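Local coordinates for SusD homolog (Bacteroides ovatus, PDB 4F53), which probably binds glycans such as mucin O-glycans at the outer membrane, as a SusD-like lipoprotein of a gut bacterium, at residues Q48-L53 / M124-D129. Residues are numbered along the deposited sequence; the frame is centred on the assembly and turned at random.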
loop_
_atom_site.group_PDB
_atom_site.type_symbol
_atom_site.label_atom_id
_atom_site.label_comp_id
_atom_site.label_asym_id
_atom_site.label_seq_id
_atom_site.Cartn_x
_atom_site.Cartn_y
_atom_site.Cartn_z
ATOM N N GLN A 48 -1.980 12.949 1.349
ATOM C CA GLN A 48 -1.369 13.125 2.673
ATOM C C GLN A 48 -2.060 12.274 3.720
ATOM O O GLN A 48 -1.381 11.661 4.531
ATOM C CB GLN A 48 -1.368 14.592 3.124
ATOM C CG GLN A 48 -0.407 14.771 4.282
ATOM C CD GLN A 48 -0.213 16.168 4.749
ATOM O OE1 GLN A 48 -1.051 17.052 4.572
ATOM N NE2 GLN A 48 0.908 16.364 5.398
ATOM N N TYR A 49 -3.391 12.195 3.683
ATOM C CA TYR A 49 -4.108 11.377 4.634
ATOM C C TYR A 49 -4.014 9.902 4.308
ATOM O O TYR A 49 -3.552 9.131 5.138
ATOM C CB TYR A 49 -5.582 11.786 4.728
ATOM C CG TYR A 49 -5.749 13.203 5.215
ATOM C CD1 TYR A 49 -5.754 13.497 6.578
ATOM C CD2 TYR A 49 -5.869 14.259 4.317
ATOM C CE1 TYR A 49 -5.869 14.814 7.037
ATOM C CE2 TYR A 49 -5.979 15.578 4.762
ATOM C CZ TYR A 49 -6.001 15.846 6.124
ATOM O OH TYR A 49 -6.108 17.140 6.569
ATOM N N VAL A 50 -4.455 9.506 3.121
ATOM C CA VAL A 50 -4.604 8.088 2.783
ATOM C C VAL A 50 -3.294 7.376 2.540
ATOM O O VAL A 50 -3.179 6.233 2.954
ATOM C CB VAL A 50 -5.625 7.827 1.636
ATOM C CG1 VAL A 50 -7.018 8.342 2.038
ATOM C CG2 VAL A 50 -5.183 8.437 0.305
ATOM N N ASP A 51 -2.320 8.024 1.894
ATOM C CA ASP A 51 -1.078 7.350 1.538
ATOM C C ASP A 51 0.088 7.669 2.455
ATOM O O ASP A 51 1.005 6.863 2.594
ATOM C CB ASP A 51 -0.699 7.692 0.093
ATOM C CG ASP A 51 -1.551 6.945 -0.926
ATOM O OD1 ASP A 51 -1.771 5.698 -0.741
ATOM O OD2 ASP A 51 -1.996 7.582 -1.902
ATOM N N CYS A 52 0.083 8.829 3.054
ATOM C CA CYS A 52 1.207 9.191 3.874
ATOM C C CYS A 52 0.891 8.985 5.358
ATOM O O CYS A 52 1.502 8.135 5.995
ATOM C CB CYS A 52 1.647 10.619 3.576
ATOM S SG CYS A 52 3.114 11.142 4.495
ATOM N N LEU A 53 -0.057 9.740 5.898
ATOM C CA LEU A 53 -0.378 9.704 7.318
ATOM C C LEU A 53 -0.983 8.367 7.742
ATOM O O LEU A 53 -0.687 7.884 8.835
ATOM C CB LEU A 53 -1.334 10.873 7.693
ATOM C CG LEU A 53 -0.735 12.282 7.698
ATOM C CD1 LEU A 53 -1.836 13.327 7.520
ATOM C CD2 LEU A 53 0.036 12.549 8.982
HETATM N N MSE A 124 -11.597 0.738 -4.930
HETATM C CA MSE A 124 -12.458 0.169 -3.900
HETATM C C MSE A 124 -11.782 -1.025 -3.208
HETATM O O MSE A 124 -12.152 -1.344 -2.080
HETATM C CB MSE A 124 -13.858 -0.144 -4.455
HETATM C CG MSE A 124 -14.575 1.132 -4.904
HETATM SE SE MSE A 124 -14.767 2.438 -3.441
HETATM C CE MSE A 124 -14.688 4.166 -4.445
ATOM N N LEU A 125 -10.745 -1.611 -3.829
ATOM C CA LEU A 125 -9.898 -2.635 -3.187
ATOM C C LEU A 125 -9.175 -1.989 -1.995
ATOM O O LEU A 125 -9.143 -2.592 -0.946
ATOM C CB LEU A 125 -8.882 -3.270 -4.165
ATOM C CG LEU A 125 -7.978 -4.409 -3.627
ATOM C CD1 LEU A 125 -8.814 -5.633 -3.180
ATOM C CD2 LEU A 125 -6.965 -4.835 -4.682
ATOM N N ARG A 126 -8.644 -0.753 -2.144
ATOM C CA ARG A 126 -8.001 -0.003 -1.039
ATOM C C ARG A 126 -8.993 0.210 0.106
ATOM O O ARG A 126 -8.641 0.026 1.266
ATOM C CB ARG A 126 -7.499 1.394 -1.468
ATOM C CG ARG A 126 -6.572 1.467 -2.650
ATOM C CD ARG A 126 -6.285 2.926 -2.965
ATOM N NE ARG A 126 -5.816 3.618 -1.763
ATOM C CZ ARG A 126 -4.674 4.279 -1.651
ATOM N NH1 ARG A 126 -3.872 4.412 -2.700
ATOM N NH2 ARG A 126 -4.337 4.835 -0.499
ATOM N N VAL A 127 -10.228 0.627 -0.242
ATOM C CA VAL A 127 -11.311 0.937 0.698
ATOM C C VAL A 127 -11.769 -0.332 1.456
ATOM O O VAL A 127 -11.833 -0.281 2.688
ATOM C CB VAL A 127 -12.498 1.690 0.029
ATOM C CG1 VAL A 127 -13.532 2.109 1.077
ATOM C CG2 VAL A 127 -11.997 2.910 -0.765
ATOM N N THR A 128 -12.052 -1.454 0.757
ATOM C CA THR A 128 -12.450 -2.660 1.484
ATOM C C THR A 128 -11.261 -3.192 2.318
ATOM O O THR A 128 -11.462 -3.659 3.442
ATOM C CB THR A 128 -13.115 -3.740 0.609
ATOM O OG1 THR A 128 -13.560 -4.746 1.505
ATOM C CG2 THR A 128 -12.164 -4.383 -0.430
ATOM N N ASP A 129 -10.038 -3.051 1.827
ATOM C CA ASP A 129 -8.856 -3.469 2.600
ATOM C C ASP A 129 -8.619 -2.560 3.810
ATOM O O ASP A 129 -7.913 -2.968 4.727
ATOM C CB ASP A 129 -7.601 -3.540 1.721
ATOM C CG ASP A 129 -7.626 -4.718 0.746
ATOM O OD1 ASP A 129 -8.542 -5.562 0.850
ATOM O OD2 ASP A 129 -6.728 -4.794 -0.112
#
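Asp51 and Arg126 form a buried salt bridge that links helices 44-58 and 110-131. A single carboxylate oxygen does the gripping. Arg126 NH2 donates to Asp51 OD1 at 2.7 Å with an N-H...O angle of 156°, and Arg126 NH1 adds a weak, more bent bond to the same OD1 at 3.1 Å. The fork is therefore two nitrogens on one oxygen, not the side-by-side pairing of both oxygens. OD1 lies close to the guanidinium plane, but NH2 meets it from above the carboxylate plane, and the two planes are turned 64° apart. Arginine suits this place because its long chain can span segments 48-53 and 124-129, whose nearest CA atoms, those of Val50 and Arg126, are 9.6 Å apart; a bend at chi3 (53°) turns the guanidinium toward Asp51. The short carboxylate of Asp51 probably compensates the buried positive charge, and Arg126 NH1 also donates to the carbonyl of Met39, which ties in the loop before helix 44-58. Beside the ion pair, the CB of Val50 is directed toward 124-129, and its compact, apolar CG2 lies 3.8 Å from Arg126 NH2, while Phe92 of helix 82-106 touches the arginine too. The contact thus joins two helices of the largely helical, TPR-like SusD fold through a buried Asp-Arg salt bridge, and between segments 48-53 and 124-129 only Val50 adds packing to it.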